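Local coordinates for dipeptide Epimerase (Enterococcus faecalis V583, PDB 3JVA), which is a magnesium-binding enzyme of the mandelate racemase/muconate lactonizing enzyme family, in the enolase superfamily, with a TIM-barrel-like C-terminal domain, at residues P78-M88 and I102-K113. Sequence-based numbering, arbitrary orientation.
Sequences PFNIEKIHEVM and IDIACYDLMGQK
Met-110 touches two aromatic rings, and its pairing with Phe-79 shows how a flexible methionine can join a loop to a helix through several of its atoms. Its CG lies over one face of the Phe-79 ring, 3.7 Å from the centroid in a CH-pi contact, while SD lies obliquely, 4.5 Å from the same centroid, a Met-aromatic contact. The bend at chi3 (-135°) places CE over the centre of the Tyr-107 ring of its own helix, against Ile-81 CB and Pro-78 O across the contact. Lys-113 CG borders the Phe-79 ring in its plane.

Aliphatic contacts continue the interface. Pro-78 CG sits against Leu-109 CD1 at 3.7 Å. The CG1 branch of Ile-81, anti to the backbone N (chi1 -171°), carries CD1 to within 3.9 Å of Tyr-107 CE1, and the two side chains cross at about a right angle. Further along the helix, Ile-84 divides its branches: CD1 presses on Cys-106 SG at 3.4 Å and CG2 meets Ile-102 CG2. Met-88 SD then closes on Ile-102 CB at 3.6 Å.

No hydrogen bond links the two segments. His-85 NE2 is buried against Asp-103 CB at 3.6 Å with no polar partner in the model, and Asp-103 OD2 accepts from Ile-271 N. At the start of helix 81-91, Asn-80 is the N-cap, its OD1 accepting from Lys-83 N.

The two helical segments run nearly antiparallel, at 164° with axes 10.9 Å apart, as neighbours in the helical part of the N-terminal domain. Leu-116 of a second subunit packs on Phe-79. Strand 29-38 packs against Cys-106 and Leu-109 through Ile-36, helix 59-73 covers Met-88 and Ile-102, and helix 271-284 of the barrel domain meets Tyr-107 and stacks His-272 on His-85.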
ATOM      1  N   PRO B  78     -18.527  36.175  23.410  1.00 22.25           N
ATOM      2  CA  PRO B  78     -18.229  36.038  21.977  1.00 22.34           C
ATOM      3  C   PRO B  78     -16.814  35.515  21.703  1.00 22.78           C
ATOM      4  O   PRO B  78     -16.569  34.879  20.680  1.00 23.25           O
ATOM      5  CB  PRO B  78     -18.442  37.456  21.449  1.00 22.07           C
ATOM      6  CG  PRO B  78     -19.573  37.949  22.308  1.00 23.89           C
ATOM      7  CD  PRO B  78     -19.139  37.487  23.690  1.00 22.55           C
ATOM      8  N   PHE B  79     -15.883  35.794  22.611  1.00 22.12           N
ATOM      9  CA  PHE B  79     -14.504  35.333  22.457  1.00 20.81           C
ATOM     10  C   PHE B  79     -14.391  33.824  22.627  1.00 20.29           C
ATOM     11  O   PHE B  79     -13.424  33.204  22.174  1.00 21.08           O
ATOM     12  CB  PHE B  79     -13.598  36.036  23.467  1.00 22.44           C
ATOM     13  CG  PHE B  79     -13.149  37.390  23.018  1.00 22.61           C
ATOM     14  CD1 PHE B  79     -12.141  37.516  22.066  1.00 23.74           C
ATOM     15  CD2 PHE B  79     -13.770  38.536  23.497  1.00 25.64           C
ATOM     16  CE1 PHE B  79     -11.758  38.774  21.594  1.00 24.79           C
ATOM     17  CE2 PHE B  79     -13.395  39.794  23.030  1.00 27.36           C
ATOM     18  CZ  PHE B  79     -12.388  39.908  22.075  1.00 24.32           C
ATOM     19  N   ASN B  80     -15.380  33.237  23.290  1.00 19.92           N
ATOM     20  CA  ASN B  80     -15.388  31.797  23.494  1.00 18.92           C
ATOM     21  C   ASN B  80     -15.927  31.172  22.211  1.00 19.67           C
ATOM     22  O   ASN B  80     -16.971  30.504  22.206  1.00 17.14           O
ATOM     23  CB  ASN B  80     -16.283  31.433  24.678  1.00 18.89           C
ATOM     24  CG  ASN B  80     -16.079  30.006  25.139  1.00 22.03           C
ATOM     25  OD1 ASN B  80     -15.409  29.214  24.472  1.00 17.89           O
ATOM     26  ND2 ASN B  80     -16.662  29.665  26.289  1.00 20.98           N
ATOM     27  N   ILE B  81     -15.204  31.399  21.118  1.00 18.51           N
ATOM     28  CA  ILE B  81     -15.609  30.880  19.815  1.00 20.16           C
ATOM     29  C   ILE B  81     -15.558  29.349  19.824  1.00 20.08           C
ATOM     30  O   ILE B  81     -16.275  28.681  19.072  1.00 20.37           O
ATOM     31  CB  ILE B  81     -14.699  31.467  18.697  1.00 19.24           C
ATOM     32  CG1 ILE B  81     -15.257  31.111  17.316  1.00 20.36           C
ATOM     33  CG2 ILE B  81     -13.274  30.956  18.845  1.00 20.47           C
ATOM     34  CD1 ILE B  81     -16.609  31.750  17.008  1.00 18.89           C
ATOM     35  N   GLU B  82     -14.713  28.805  20.692  1.00 18.88           N
ATOM     36  CA  GLU B  82     -14.574  27.363  20.842  1.00 19.84           C
ATOM     37  C   GLU B  82     -15.897  26.770  21.328  1.00 21.25           C
ATOM     38  O   GLU B  82     -16.401  25.803  20.754  1.00 19.18           O
ATOM     39  CB  GLU B  82     -13.449  27.047  21.839  1.00 20.75           C
ATOM     40  CG  GLU B  82     -12.044  27.289  21.287  1.00 21.14           C
ATOM     41  CD  GLU B  82     -11.573  26.172  20.370  1.00 22.73           C
ATOM     42  OE1 GLU B  82     -11.214  25.091  20.878  1.00 22.59           O
ATOM     43  OE2 GLU B  82     -11.564  26.364  19.137  1.00 26.03           O
ATOM     44  N   LYS B  83     -16.471  27.353  22.377  1.00 20.76           N
ATOM     45  CA  LYS B  83     -17.737  26.845  22.901  1.00 22.49           C
ATOM     46  C   LYS B  83     -18.903  27.186  21.983  1.00 21.89           C
ATOM     47  O   LYS B  83     -19.822  26.386  21.812  1.00 19.93           O
ATOM     48  CB  LYS B  83     -18.017  27.398  24.305  1.00 23.00           C
ATOM     49  CG  LYS B  83     -19.307  26.857  24.914  1.00 26.05           C
ATOM     50  CD  LYS B  83     -19.520  27.319  26.360  1.00 30.33           C
ATOM     51  CE  LYS B  83     -20.839  26.779  26.920  1.00 31.67           C
ATOM     52  NZ  LYS B  83     -21.057  27.130  28.366  1.00 31.97           N
ATOM     53  N   ILE B  84     -18.875  28.372  21.386  1.00 20.28           N
ATOM     54  CA  ILE B  84     -19.960  28.753  20.503  1.00 19.07           C
ATOM     55  C   ILE B  84     -20.097  27.727  19.371  1.00 18.19           C
ATOM     56  O   ILE B  84     -21.207  27.324  19.034  1.00 18.97           O
ATOM     57  CB  ILE B  84     -19.745  30.190  19.959  1.00 21.33           C
ATOM     58  CG1 ILE B  84     -19.982  31.190  21.100  1.00 24.32           C
ATOM     59  CG2 ILE B  84     -20.703  30.474  18.805  1.00 20.72           C
ATOM     60  CD1 ILE B  84     -19.543  32.608  20.805  1.00 27.70           C
ATOM     61  N   HIS B  85     -18.981  27.272  18.809  1.00 18.68           N
ATOM     62  CA  HIS B  85     -19.066  26.277  17.748  1.00 18.60           C
ATOM     63  C   HIS B  85     -19.443  24.927  18.335  1.00 20.13           C
ATOM     64  O   HIS B  85     -20.135  24.138  17.698  1.00 19.77           O
ATOM     65  CB  HIS B  85     -17.751  26.192  16.976  1.00 17.71           C
ATOM     66  CG  HIS B  85     -17.667  27.173  15.851  1.00 20.00           C
ATOM     67  ND1 HIS B  85     -18.254  26.947  14.623  1.00 20.67           N
ATOM     68  CD2 HIS B  85     -17.120  28.409  15.786  1.00 20.74           C
ATOM     69  CE1 HIS B  85     -18.070  28.002  13.850  1.00 20.88           C
ATOM     70  NE2 HIS B  85     -17.385  28.904  14.531  1.00 18.26           N
ATOM     71  N   GLU B  86     -19.005  24.676  19.563  1.00 20.52           N
ATOM     72  CA  GLU B  86     -19.342  23.424  20.236  1.00 20.17           C
ATOM     73  C   GLU B  86     -20.863  23.332  20.339  1.00 21.27           C
ATOM     74  O   GLU B  86     -21.463  22.314  19.991  1.00 22.51           O
ATOM     75  CB  GLU B  86     -18.741  23.409  21.640  1.00 21.13           C
ATOM     76  CG  GLU B  86     -19.090  22.178  22.455  1.00 23.62           C
ATOM     77  CD  GLU B  86     -18.523  22.256  23.860  1.00 24.79           C
ATOM     78  OE1 GLU B  86     -19.130  22.930  24.718  1.00 28.82           O
ATOM     79  OE2 GLU B  86     -17.461  21.659  24.095  1.00 26.39           O
ATOM     80  N   VAL B  87     -21.474  24.408  20.832  1.00 21.50           N
ATOM     81  CA  VAL B  87     -22.927  24.489  21.000  1.00 19.70           C
ATOM     82  C   VAL B  87     -23.663  24.324  19.673  1.00 20.38           C
ATOM     83  O   VAL B  87     -24.622  23.552  19.575  1.00 18.88           O
ATOM     84  CB  VAL B  87     -23.329  25.841  21.640  1.00 20.79           C
ATOM     85  CG1 VAL B  87     -24.844  25.951  21.749  1.00 21.18           C
ATOM     86  CG2 VAL B  87     -22.694  25.962  23.017  1.00 20.58           C
ATOM     87  N   MET B  88     -23.222  25.051  18.650  1.00 20.61           N
ATOM     88  CA  MET B  88     -23.869  24.943  17.345  1.00 20.61           C
ATOM     89  C   MET B  88     -23.759  23.530  16.773  1.00 20.64           C
ATOM     90  O   MET B  88     -24.710  23.018  16.180  1.00 21.19           O
ATOM     91  CB  MET B  88     -23.267  25.953  16.362  1.00 19.40           C
ATOM     92  CG  MET B  88     -23.546  27.401  16.742  1.00 18.28           C
ATOM     93  SD  MET B  88     -23.115  28.553  15.421  1.00 19.75           S
ATOM     94  CE  MET B  88     -21.333  28.440  15.429  1.00 20.50           C
ATOM     95  N   ILE B 102     -23.551  33.154  12.721  1.00 18.04           N
ATOM     96  CA  ILE B 102     -23.243  33.353  14.135  1.00 18.65           C
ATOM     97  C   ILE B 102     -21.752  33.612  14.335  1.00 18.29           C
ATOM     98  O   ILE B 102     -21.358  34.522  15.066  1.00 18.33           O
ATOM     99  CB  ILE B 102     -23.610  32.112  14.977  1.00 17.79           C
ATOM    100  CG1 ILE B 102     -25.132  31.917  15.004  1.00 17.02           C
ATOM    101  CG2 ILE B 102     -23.044  32.252  16.386  1.00 19.30           C
ATOM    102  CD1 ILE B 102     -25.901  33.050  15.683  1.00 18.26           C
ATOM    103  N   ASP B 103     -20.920  32.802  13.690  1.00 17.49           N
ATOM    104  CA  ASP B 103     -19.476  32.948  13.841  1.00 18.38           C
ATOM    105  C   ASP B 103     -18.973  34.327  13.399  1.00 18.41           C
ATOM    106  O   ASP B 103     -18.236  34.987  14.126  1.00 19.33           O
ATOM    107  CB  ASP B 103     -18.753  31.857  13.054  1.00 22.41           C
ATOM    108  CG  ASP B 103     -18.065  32.399  11.830  1.00 29.06           C
ATOM    109  OD1 ASP B 103     -18.695  32.402  10.750  1.00 36.12           O
ATOM    110  OD2 ASP B 103     -16.909  32.850  11.954  1.00 18.90           O
ATOM    111  N   ILE B 104     -19.363  34.760  12.204  1.00 19.48           N
ATOM    112  CA  ILE B 104     -18.926  36.063  11.703  1.00 17.11           C
ATOM    113  C   ILE B 104     -19.303  37.185  12.683  1.00 19.53           C
ATOM    114  O   ILE B 104     -18.475  38.044  13.001  1.00 19.72           O
ATOM    115  CB  ILE B 104     -19.529  36.344  10.311  1.00 18.15           C
ATOM    116  CG1 ILE B 104     -18.906  35.383   9.285  1.00 17.25           C
ATOM    117  CG2 ILE B 104     -19.271  37.801   9.905  1.00 17.26           C
ATOM    118  CD1 ILE B 104     -19.619  35.355   7.939  1.00 20.75           C
ATOM    119  N   ALA B 105     -20.541  37.175  13.164  1.00 18.35           N
ATOM    120  CA  ALA B 105     -20.984  38.190  14.116  1.00 19.67           C
ATOM    121  C   ALA B 105     -20.133  38.151  15.388  1.00 19.41           C
ATOM    122  O   ALA B 105     -19.848  39.191  15.978  1.00 19.85           O
ATOM    123  CB  ALA B 105     -22.463  37.993  14.450  1.00 18.37           C
ATOM    124  N   CYS B 106     -19.722  36.958  15.812  1.00 20.67           N
ATOM    125  CA  CYS B 106     -18.884  36.841  17.009  1.00 19.66           C
ATOM    126  C   CYS B 106     -17.504  37.434  16.761  1.00 21.35           C
ATOM    127  O   CYS B 106     -16.953  38.116  17.624  1.00 20.18           O
ATOM    128  CB  CYS B 106     -18.751  35.377  17.441  1.00 21.19           C
ATOM    129  SG  CYS B 106     -20.253  34.708  18.196  1.00 21.69           S
ATOM    130  N   TYR B 107     -16.927  37.170  15.590  1.00 19.16           N
ATOM    131  CA  TYR B 107     -15.627  37.743  15.298  1.00 19.74           C
ATOM    132  C   TYR B 107     -15.747  39.263  15.174  1.00 19.55           C
ATOM    133  O   TYR B 107     -14.830  39.985  15.552  1.00 17.76           O
ATOM    134  CB  TYR B 107     -15.028  37.147  14.020  1.00 20.41           C
ATOM    135  CG  TYR B 107     -14.339  35.821  14.246  1.00 18.50           C
ATOM    136  CD1 TYR B 107     -15.011  34.618  14.036  1.00 19.68           C
ATOM    137  CD2 TYR B 107     -13.018  35.769  14.695  1.00 20.48           C
ATOM    138  CE1 TYR B 107     -14.386  33.394  14.269  1.00 18.79           C
ATOM    139  CE2 TYR B 107     -12.382  34.551  14.931  1.00 20.60           C
ATOM    140  CZ  TYR B 107     -13.073  33.368  14.716  1.00 19.31           C
ATOM    141  OH  TYR B 107     -12.448  32.163  14.939  1.00 18.94           O
ATOM    142  N   ASP B 108     -16.878  39.748  14.664  1.00 19.56           N
ATOM    143  CA  ASP B 108     -17.075  41.195  14.537  1.00 19.34           C
ATOM    144  C   ASP B 108     -17.050  41.773  15.953  1.00 20.98           C
ATOM    145  O   ASP B 108     -16.405  42.795  16.209  1.00 20.47           O
ATOM    146  CB  ASP B 108     -18.412  41.497  13.849  1.00 20.09           C
ATOM    147  CG  ASP B 108     -18.599  42.980  13.544  1.00 20.84           C
ATOM    148  OD1 ASP B 108     -17.594  43.723  13.524  1.00 22.81           O
ATOM    149  OD2 ASP B 108     -19.750  43.399  13.308  1.00 21.67           O
ATOM    150  N   LEU B 109     -17.737  41.093  16.874  1.00 20.05           N
ATOM    151  CA  LEU B 109     -17.783  41.521  18.272  1.00 21.01           C
ATOM    152  C   LEU B 109     -16.397  41.476  18.908  1.00 21.48           C
ATOM    153  O   LEU B 109     -16.053  42.340  19.713  1.00 23.21           O
ATOM    154  CB  LEU B 109     -18.762  40.647  19.076  1.00 21.16           C
ATOM    155  CG  LEU B 109     -20.252  40.999  18.935  1.00 20.38           C
ATOM    156  CD1 LEU B 109     -21.112  39.930  19.604  1.00 22.04           C
ATOM    157  CD2 LEU B 109     -20.512  42.374  19.571  1.00 21.15           C
ATOM    158  N   MET B 110     -15.599  40.468  18.564  1.00 22.42           N
ATOM    159  CA  MET B 110     -14.247  40.377  19.106  1.00 21.22           C
ATOM    160  C   MET B 110     -13.450  41.619  18.694  1.00 23.10           C
ATOM    161  O   MET B 110     -12.747  42.223  19.510  1.00 22.29           O
ATOM    162  CB  MET B 110     -13.535  39.123  18.584  1.00 22.58           C
ATOM    163  CG  MET B 110     -14.057  37.819  19.163  1.00 23.59           C
ATOM    164  SD  MET B 110     -13.023  36.428  18.652  1.00 26.40           S
ATOM    165  CE  MET B 110     -14.293  35.208  18.193  1.00 26.75           C
ATOM    166  N   GLY B 111     -13.558  41.994  17.424  1.00 22.77           N
ATOM    167  CA  GLY B 111     -12.839  43.165  16.947  1.00 22.69           C
ATOM    168  C   GLY B 111     -13.322  44.435  17.627  1.00 24.40           C
ATOM    169  O   GLY B 111     -12.524  45.295  18.011  1.00 24.61           O
ATOM    170  N   GLN B 112     -14.633  44.554  17.791  1.00 24.90           N
ATOM    171  CA  GLN B 112     -15.198  45.733  18.426  1.00 26.14           C
ATOM    172  C   GLN B 112     -14.751  45.866  19.880  1.00 26.21           C
ATOM    173  O   GLN B 112     -14.410  46.959  20.323  1.00 27.21           O
ATOM    174  CB  GLN B 112     -16.722  45.706  18.316  1.00 27.97           C
ATOM    175  CG  GLN B 112     -17.188  45.916  16.880  1.00 32.03           C
ATOM    176  CD  GLN B 112     -18.687  46.007  16.749  1.00 35.13           C
ATOM    177  OE1 GLN B 112     -19.340  46.760  17.471  1.00 38.35           O
ATOM    178  NE2 GLN B 112     -19.246  45.250  15.812  1.00 34.98           N
ATOM    179  N   LYS B 113     -14.729  44.756  20.614  1.00 23.65           N
ATOM    180  CA  LYS B 113     -14.303  44.789  22.013  1.00 24.13           C
ATOM    181  C   LYS B 113     -12.806  45.080  22.139  1.00 23.84           C
ATOM    182  O   LYS B 113     -12.382  45.826  23.029  1.00 24.01           O
ATOM    183  CB  LYS B 113     -14.625  43.461  22.704  1.00 25.31           C
ATOM    184  CG  LYS B 113     -14.264  43.421  24.184  1.00 25.64           C
ATOM    185  CD  LYS B 113     -15.046  44.465  24.980  1.00 26.15           C
ATOM    186  CE  LYS B 113     -14.805  44.314  26.480  1.00 28.85           C
ATOM    187  NZ  LYS B 113     -15.509  45.365  27.274  1.00 27.63           N
TER